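Local atomic coordinates of putative esterase (Sulfolobus solfataricus P2, PDB entry 2RAU), a protein that probably acts as a lipase or esterase of the alpha/beta-hydrolase fold and binds calcium. Residues Asn50-Ile55 against Glu144-Ala149; Tyr101-Val106 against Pro274-Arg279; Ile322-Tyr327 against Lys340-Val345. All coordinates share one frame; numbering follows the deposited sequence.

Interaction 1: Asn50-Ile55 against Glu144-Ala149; sequences NDAVLI and ERIYLA. With CA (calcium ion), chain C; EDO (1,2-ethanediol), chain E.
Y147 lays its ring beside the corner of the chain at D51, against the carboxylate. The two side chains cross at about a right angle, with ring and carboxylate planes 38° apart, and D51 OD1 comes to 3.7 Å from Y147 CE2. Y147 CG sits anti to its carbonyl carbon, beside the backbone N (chi1 -65°), and this carries the CD2-CE2 side of the ring to D51. Their polar ends are joined by one water, which donates to D51 OD2 and lies in the plane of the tyrosine ring at the hydroxyl, 2.7 Å from Y147 OH. D51 OD1 turns its anti lone pair to the backbone N of A52 and also forms a salt bridge with K171. Y147 CB touches V53 CG2, and on the face of these two residues I55 CG1 packs on A149 CB. On the other face L54 and L148 lie side by side and point the same way, L54 CD2 touching L148 CD1 at 3.7 Å, while I146 reaches CD1 forward to L54 CB and lays CG2 against A52 CB. The backbones pair as parallel strands: Y147 N binds A52 O, L54 N binds Y147 O, and A149 N binds L54 O in a nearly straight 2.7 Å bond. Two residues before strand 146-149, E144 binds the calcium ion through OE2 at 2.2 Å, with OE1 farther off and less surely placed; G142 O, an ethanediol oxygen and two waters join it. The contact thus grades from charge and water to an apolar interior, the parallel ladder running toward the probable nucleophile elbow after A149.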
# COMPACT_ATOMS: atom_id res chain seq x y z
N ASN A 50 -21.57 -0.36 -4.46
CA ASN A 50 -21.69 -1.37 -5.50
C ASN A 50 -20.36 -1.79 -6.07
O ASN A 50 -19.36 -1.12 -5.92
CB ASN A 50 -22.59 -0.87 -6.62
CG ASN A 50 -24.04 -0.86 -6.21
OD1 ASN A 50 -24.61 0.21 -6.04
ND2 ASN A 50 -24.64 -2.03 -5.99
N ASP A 51 -20.38 -2.96 -6.71
CA ASP A 51 -19.22 -3.56 -7.35
C ASP A 51 -18.18 -3.92 -6.31
O ASP A 51 -18.53 -4.13 -5.14
CB ASP A 51 -18.63 -2.66 -8.42
CG ASP A 51 -18.09 -3.43 -9.61
OD1 ASP A 51 -17.22 -4.34 -9.47
OD2 ASP A 51 -18.54 -3.10 -10.71
N ALA A 52 -16.93 -4.00 -6.75
CA ALA A 52 -15.84 -4.38 -5.85
C ALA A 52 -14.48 -3.94 -6.39
O ALA A 52 -14.09 -4.30 -7.50
CB ALA A 52 -15.86 -5.90 -5.59
N VAL A 53 -13.77 -3.14 -5.58
CA VAL A 53 -12.38 -2.75 -5.81
C VAL A 53 -11.58 -3.18 -4.61
O VAL A 53 -11.92 -2.79 -3.51
CB VAL A 53 -12.22 -1.22 -5.98
CG1 VAL A 53 -10.80 -0.92 -6.29
CG2 VAL A 53 -13.18 -0.71 -7.09
N LEU A 54 -10.52 -3.95 -4.83
CA LEU A 54 -9.59 -4.32 -3.77
C LEU A 54 -8.26 -3.59 -4.02
O LEU A 54 -7.68 -3.66 -5.12
CB LEU A 54 -9.35 -5.84 -3.71
CG LEU A 54 -8.19 -6.37 -2.86
CD1 LEU A 54 -8.45 -6.03 -1.36
CD2 LEU A 54 -7.98 -7.86 -3.12
N ILE A 55 -7.78 -2.91 -2.99
CA ILE A 55 -6.50 -2.19 -3.06
C ILE A 55 -5.45 -2.84 -2.18
O ILE A 55 -5.63 -2.99 -0.99
CB ILE A 55 -6.69 -0.67 -2.73
CG1 ILE A 55 -7.90 -0.13 -3.54
CG2 ILE A 55 -5.35 0.13 -3.02
CD1 ILE A 55 -8.14 1.37 -3.50
N GLU A 144 -18.43 -11.65 -9.58
CA GLU A 144 -17.64 -12.83 -10.01
C GLU A 144 -16.16 -12.46 -10.21
O GLU A 144 -15.26 -13.24 -9.95
CB GLU A 144 -18.16 -13.42 -11.29
CG GLU A 144 -19.38 -14.26 -11.11
CD GLU A 144 -20.50 -13.50 -10.43
OE1 GLU A 144 -21.04 -12.59 -11.07
OE2 GLU A 144 -20.84 -13.77 -9.26
N ARG A 145 -15.93 -11.23 -10.65
CA ARG A 145 -14.58 -10.73 -10.84
C ARG A 145 -14.52 -9.33 -10.26
O ARG A 145 -15.52 -8.62 -10.18
CB ARG A 145 -14.19 -10.71 -12.32
CG ARG A 145 -14.26 -12.07 -13.02
CD ARG A 145 -14.06 -11.91 -14.51
NE ARG A 145 -12.67 -11.99 -14.93
CZ ARG A 145 -12.22 -11.59 -16.12
NH1 ARG A 145 -13.05 -11.03 -17.00
NH2 ARG A 145 -10.95 -11.73 -16.44
N ILE A 146 -13.32 -8.93 -9.85
CA ILE A 146 -13.14 -7.63 -9.21
C ILE A 146 -12.10 -6.73 -9.91
O ILE A 146 -11.32 -7.16 -10.78
CB ILE A 146 -12.77 -7.81 -7.72
CG1 ILE A 146 -11.35 -8.35 -7.57
CG2 ILE A 146 -13.75 -8.75 -6.92
CD1 ILE A 146 -10.89 -8.42 -6.12
N TYR A 147 -12.15 -5.44 -9.54
CA TYR A 147 -11.13 -4.48 -9.89
C TYR A 147 -10.06 -4.60 -8.83
O TYR A 147 -10.35 -4.61 -7.64
CB TYR A 147 -11.68 -3.07 -9.93
CG TYR A 147 -12.70 -2.85 -10.99
CD1 TYR A 147 -12.34 -2.85 -12.32
CD2 TYR A 147 -14.03 -2.63 -10.67
CE1 TYR A 147 -13.26 -2.65 -13.29
CE2 TYR A 147 -14.96 -2.42 -11.63
CZ TYR A 147 -14.57 -2.43 -12.97
OH TYR A 147 -15.49 -2.21 -13.98
N LEU A 148 -8.82 -4.73 -9.27
CA LEU A 148 -7.70 -4.91 -8.36
C LEU A 148 -6.70 -3.76 -8.57
O LEU A 148 -6.16 -3.56 -9.66
CB LEU A 148 -6.99 -6.24 -8.63
CG LEU A 148 -5.85 -6.62 -7.69
CD1 LEU A 148 -6.39 -6.73 -6.29
CD2 LEU A 148 -5.20 -7.90 -8.14
N ALA A 149 -6.44 -3.04 -7.49
CA ALA A 149 -5.53 -1.91 -7.50
C ALA A 149 -4.39 -2.24 -6.59
O ALA A 149 -4.54 -3.01 -5.62
CB ALA A 149 -6.24 -0.64 -7.05
CA CA C . -22.61 -12.52 -8.92
C1 EDO E . -22.59 -9.20 -11.11
O1 EDO E . -21.45 -9.27 -11.97
C2 EDO E . -22.52 -10.54 -10.46
O2 EDO E . -23.45 -10.81 -9.42
O HOH W 1 -17.96 -1.83 -13.05
O HOH W 2 -24.17 -13.49 -10.64
O HOH W 3 -22.30 -14.01 -6.74

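Interaction 2: Tyr101-Val106 against Pro274-Arg279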
# COMPACT_ATOMS: atom_id res chain seq x y z
N TYR A 101 -1.81 -7.11 5.66
CA TYR A 101 -0.93 -8.24 5.51
C TYR A 101 -0.49 -8.70 6.89
O TYR A 101 -0.69 -7.99 7.87
CB TYR A 101 0.33 -7.83 4.79
CG TYR A 101 0.14 -7.27 3.41
CD1 TYR A 101 -0.56 -7.99 2.43
CD2 TYR A 101 0.69 -6.05 3.06
CE1 TYR A 101 -0.70 -7.49 1.13
CE2 TYR A 101 0.58 -5.55 1.78
CZ TYR A 101 -0.11 -6.27 0.81
OH TYR A 101 -0.19 -5.73 -0.46
N ARG A 102 0.19 -9.84 6.94
CA ARG A 102 0.67 -10.40 8.21
C ARG A 102 1.60 -9.45 8.98
O ARG A 102 1.70 -9.51 10.23
CB ARG A 102 1.34 -11.76 7.98
CG ARG A 102 0.41 -12.78 7.32
CD ARG A 102 1.06 -14.10 7.17
NE ARG A 102 0.29 -14.96 6.29
CZ ARG A 102 0.25 -16.29 6.35
NH1 ARG A 102 0.90 -16.98 7.27
NH2 ARG A 102 -0.50 -16.93 5.49
N THR A 103 2.29 -8.60 8.23
CA THR A 103 3.17 -7.54 8.76
C THR A 103 2.43 -6.61 9.72
O THR A 103 3.02 -6.04 10.62
CB THR A 103 3.81 -6.73 7.61
OG1 THR A 103 2.76 -6.38 6.69
CG2 THR A 103 4.94 -7.52 6.97
N HIS A 104 1.10 -6.53 9.57
CA HIS A 104 0.31 -5.70 10.41
C HIS A 104 0.05 -6.27 11.81
O HIS A 104 -0.58 -5.59 12.62
CB HIS A 104 -1.01 -5.36 9.76
CG HIS A 104 -1.65 -4.12 10.28
ND1 HIS A 104 -0.96 -2.92 10.44
CD2 HIS A 104 -2.93 -3.87 10.65
CE1 HIS A 104 -1.81 -2.01 10.91
NE2 HIS A 104 -3.01 -2.56 11.03
N TYR A 105 0.59 -7.45 12.09
CA TYR A 105 0.42 -8.12 13.37
C TYR A 105 1.76 -8.37 14.07
O TYR A 105 1.79 -8.92 15.19
CB TYR A 105 -0.37 -9.43 13.18
CG TYR A 105 -1.78 -9.08 12.80
CD1 TYR A 105 -2.67 -8.76 13.78
CD2 TYR A 105 -2.17 -8.97 11.47
CE1 TYR A 105 -3.91 -8.34 13.46
CE2 TYR A 105 -3.39 -8.54 11.14
CZ TYR A 105 -4.28 -8.24 12.15
OH TYR A 105 -5.56 -7.83 11.91
N VAL A 106 2.85 -7.87 13.49
CA VAL A 106 4.21 -8.03 14.09
C VAL A 106 4.47 -6.97 15.21
O VAL A 106 4.32 -5.77 14.99
CB VAL A 106 5.29 -7.95 12.97
CG1 VAL A 106 6.77 -8.04 13.57
CG2 VAL A 106 5.05 -9.04 11.92
N PRO A 274 6.13 -1.62 11.36
CA PRO A 274 7.57 -1.51 11.62
C PRO A 274 8.50 -2.29 10.71
O PRO A 274 9.66 -1.94 10.56
CB PRO A 274 7.69 -2.06 13.06
CG PRO A 274 6.45 -2.92 13.24
CD PRO A 274 5.40 -2.29 12.45
N TYR A 275 8.02 -3.41 10.18
CA TYR A 275 8.86 -4.39 9.50
C TYR A 275 8.22 -5.02 8.29
O TYR A 275 7.00 -5.18 8.21
CB TYR A 275 9.22 -5.52 10.45
CG TYR A 275 9.89 -5.13 11.76
CD1 TYR A 275 11.15 -4.52 11.74
CD2 TYR A 275 9.33 -5.44 12.99
CE1 TYR A 275 11.80 -4.18 12.93
CE2 TYR A 275 9.99 -5.15 14.17
CZ TYR A 275 11.23 -4.53 14.12
OH TYR A 275 11.92 -4.22 15.26
N TRP A 276 9.08 -5.43 7.37
CA TRP A 276 8.69 -6.06 6.12
C TRP A 276 9.62 -7.26 5.89
O TRP A 276 10.78 -7.14 6.09
CB TRP A 276 8.85 -5.09 4.97
CG TRP A 276 8.27 -5.52 3.69
CD1 TRP A 276 8.93 -5.99 2.58
CD2 TRP A 276 6.87 -5.52 3.34
NE1 TRP A 276 8.03 -6.29 1.57
CE2 TRP A 276 6.76 -6.01 2.02
CE3 TRP A 276 5.71 -5.16 4.01
CZ2 TRP A 276 5.53 -6.11 1.36
CZ3 TRP A 276 4.51 -5.25 3.34
CH2 TRP A 276 4.42 -5.72 2.03
N PRO A 277 9.07 -8.42 5.48
CA PRO A 277 9.93 -9.57 5.31
C PRO A 277 10.89 -9.46 4.14
O PRO A 277 10.52 -9.04 3.02
CB PRO A 277 8.94 -10.71 5.10
CG PRO A 277 7.77 -10.04 4.42
CD PRO A 277 7.67 -8.72 5.16
N TYR A 278 12.13 -9.81 4.40
CA TYR A 278 13.13 -9.96 3.33
C TYR A 278 12.76 -11.00 2.27
O TYR A 278 13.17 -10.89 1.12
CB TYR A 278 14.54 -10.32 3.90
CG TYR A 278 15.45 -9.11 4.04
CD1 TYR A 278 15.98 -8.49 2.91
CD2 TYR A 278 15.81 -8.61 5.28
CE1 TYR A 278 16.82 -7.38 3.02
CE2 TYR A 278 16.63 -7.51 5.39
CZ TYR A 278 17.14 -6.90 4.25
OH TYR A 278 17.95 -5.78 4.34
N ARG A 279 12.00 -12.02 2.67
CA ARG A 279 11.76 -13.16 1.81
C ARG A 279 11.16 -12.73 0.44
O ARG A 279 11.56 -13.23 -0.63
CB ARG A 279 10.93 -14.21 2.59
CG ARG A 279 10.55 -15.49 1.84
CD ARG A 279 11.80 -16.16 1.44
NE ARG A 279 11.62 -17.53 0.96
CZ ARG A 279 11.98 -18.62 1.63
NH1 ARG A 279 12.49 -18.56 2.86
NH2 ARG A 279 11.83 -19.79 1.06
O HOH W 4 5.68 -5.21 10.52
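A chi1 of 48° sets T103 OG1 between its backbone N and carbonyl carbon and sends the methyl CG2 toward the backbone of strand 275-277, between Y275 O and P277 CD. W276, its CG opposite the backbone N at chi1 -170°, brings the CE3-CZ3 side of its six-membered ring back to the same threonine, although its CB starts off away from it. CG2 of T103 is the wedge here: it lies 3.4 Å from Y275 O and presses on P277 CD at 3.5 Å, tighter than usual for two carbons. The same P277 CD sits over one face of the W276 ring, offset toward the rim, while T103 CG2 meets W276 CE3 obliquely. At the indole edge Y101 CE2 lies in the ring plane, 3.9 Å from W276 CH2; the two six-membered rings are steeply inclined, with planes at 76°. Farther along the loop, V106 CG1 comes against the edge of the Y275 ring at CD2, 3.7 Å away, and P274 CB rests over a face of that ring. The phenol of Y101 bonds elsewhere, to P57 O, and W126 from helix 123-141 touches both T103 and P277. Strand 275-277 pairs antiparallel with 207-209 in the insertion between core strands 170-176 and 297-302, consistent with an alpha/beta-hydrolase cap, here joined to the loop after core strand 94-100. Direct contact rests mainly on close apolar fit; its polar link is one water, donating to T103 O at 2.8 Å and to Y275 O at 2.7 Å.

Interaction 3: Ile322-Tyr327 against Lys340-Val345; sequences ILLKGY and KDVNSV
The Y327 hydroxyl donates to D341 OD2 over 2.5 Å, a short bond that takes the anti lone pair of that oxygen. Ring and carboxylate planes stand 63° apart, and the acid reaches the ring near its plane, at the hydroxyl edge. Beside this bond L324 spreads its two methyls over the helix: CD2 lies 3.8 Å from D341 CB, and CD1 meets V342 CG2 at 3.7 Å, the leucine and valine crossing at about a right angle. In the next shell K340 NZ forms a salt bridge to D341 OD1, on its syn side, and Y257 OH bonds both to D341 OD2 and to K340 NZ. Replacing D341 by an alanine would probably leave the Y327 hydroxyl without its acceptor and K340 without its charge mate. The tyrosine is set by a type II turn, L324 to Y327, with positive phi at G326, and L324 CB lies over one ring face. This turn, after the last core strand, enters the loop that probably carries the catalytic histidine, as in alpha/beta-hydrolases. The loop returns the chain so that helix 338-353 packs on the end of strand 320-324, where F300 of parallel strand 297-302 touches L324 and V345.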
# COMPACT_ATOMS: atom_id res chain seq x y z
N ILE A 322 -0.44 6.81 -17.32
CA ILE A 322 -0.57 8.23 -16.97
C ILE A 322 0.71 8.69 -16.28
O ILE A 322 1.09 8.19 -15.24
CB ILE A 322 -1.76 8.48 -16.02
CG1 ILE A 322 -3.09 7.90 -16.58
CG2 ILE A 322 -1.86 9.96 -15.71
CD1 ILE A 322 -3.57 8.65 -17.78
N LEU A 323 1.41 9.65 -16.86
CA LEU A 323 2.59 10.21 -16.22
C LEU A 323 2.15 11.39 -15.37
O LEU A 323 1.50 12.31 -15.87
CB LEU A 323 3.60 10.71 -17.25
CG LEU A 323 4.81 11.51 -16.71
CD1 LEU A 323 5.74 10.69 -15.84
CD2 LEU A 323 5.59 12.13 -17.88
N LEU A 324 2.55 11.36 -14.11
CA LEU A 324 2.24 12.38 -13.11
C LEU A 324 3.42 13.37 -12.98
O LEU A 324 4.39 13.12 -12.26
CB LEU A 324 1.89 11.71 -11.76
CG LEU A 324 0.61 10.86 -11.81
CD1 LEU A 324 0.49 9.96 -10.62
CD2 LEU A 324 -0.61 11.76 -12.00
N LYS A 325 3.34 14.47 -13.70
CA LYS A 325 4.41 15.43 -13.75
C LYS A 325 4.59 16.11 -12.39
O LYS A 325 3.61 16.57 -11.77
CB LYS A 325 4.17 16.42 -14.90
CG LYS A 325 4.35 15.82 -16.33
N GLY A 326 5.85 16.14 -11.96
CA GLY A 326 6.26 16.74 -10.69
C GLY A 326 6.16 15.86 -9.46
O GLY A 326 6.67 16.20 -8.41
N TYR A 327 5.51 14.71 -9.61
CA TYR A 327 5.19 13.88 -8.47
C TYR A 327 6.34 13.07 -7.97
O TYR A 327 7.04 12.41 -8.76
CB TYR A 327 4.06 12.89 -8.84
CG TYR A 327 2.67 13.43 -8.67
CD1 TYR A 327 2.28 14.60 -9.31
CD2 TYR A 327 1.72 12.74 -7.92
CE1 TYR A 327 0.98 15.11 -9.18
CE2 TYR A 327 0.41 13.24 -7.79
CZ TYR A 327 0.06 14.43 -8.40
OH TYR A 327 -1.20 14.96 -8.23
N LYS A 340 -7.47 15.57 -8.35
CA LYS A 340 -7.56 15.85 -9.77
C LYS A 340 -6.73 14.90 -10.62
O LYS A 340 -7.20 14.44 -11.65
CB LYS A 340 -7.08 17.29 -10.06
CG LYS A 340 -6.86 17.61 -11.55
CD LYS A 340 -6.48 19.10 -11.78
CE LYS A 340 -5.05 19.53 -11.22
NZ LYS A 340 -3.81 19.28 -12.08
N ASP A 341 -5.49 14.65 -10.21
CA ASP A 341 -4.52 13.97 -11.05
C ASP A 341 -4.56 12.46 -10.99
O ASP A 341 -4.12 11.82 -11.93
CB ASP A 341 -3.09 14.38 -10.68
CG ASP A 341 -2.83 15.89 -10.85
OD1 ASP A 341 -3.46 16.52 -11.72
OD2 ASP A 341 -1.98 16.44 -10.13
N VAL A 342 -5.03 11.92 -9.86
CA VAL A 342 -5.10 10.45 -9.67
C VAL A 342 -6.52 9.94 -9.41
O VAL A 342 -7.08 9.19 -10.18
CB VAL A 342 -4.13 9.96 -8.56
CG1 VAL A 342 -4.20 8.43 -8.37
CG2 VAL A 342 -2.69 10.42 -8.83
N ASN A 343 -7.13 10.40 -8.33
CA ASN A 343 -8.36 9.80 -7.85
C ASN A 343 -9.55 9.92 -8.79
O ASN A 343 -10.20 8.90 -9.09
CB ASN A 343 -8.67 10.26 -6.39
CG ASN A 343 -7.57 9.91 -5.41
OD1 ASN A 343 -6.75 9.02 -5.67
ND2 ASN A 343 -7.52 10.63 -4.29
N SER A 344 -9.81 11.14 -9.29
CA SER A 344 -10.85 11.36 -10.29
C SER A 344 -10.56 10.65 -11.60
O SER A 344 -11.49 10.28 -12.29
CB SER A 344 -11.05 12.85 -10.55
OG SER A 344 -9.85 13.43 -11.09
N VAL A 345 -9.29 10.46 -11.94
CA VAL A 345 -8.93 9.79 -13.19
C VAL A 345 -9.19 8.29 -13.07
O VAL A 345 -9.70 7.66 -14.00
CB VAL A 345 -7.43 10.07 -13.59
CG1 VAL A 345 -7.07 9.32 -14.90
CG2 VAL A 345 -7.19 11.57 -13.69

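All three contacts are largely buried. Interactions 1 and 3 both reach the main sheet of the hydrolase fold: interaction 1 pairs two of its parallel strands, while interaction 3 packs the strand 320-324 and its turn on helix 338-353, the helix that also touches Y147. Interaction 2 joins the loop after strand 94-100, the neighbour of strand 52-56, to the short two-stranded sheet of 207-209 and 275-277; its centre is 29 Å from that of interaction 3. Backbone bonds dominate in the first, a water and aromatic fit in the second, a short tyrosine-aspartate bond backed by a salt bridge, beside leucine-valine packing, in the third. Of the three, only interaction 1 includes a calcium site, at its outer end.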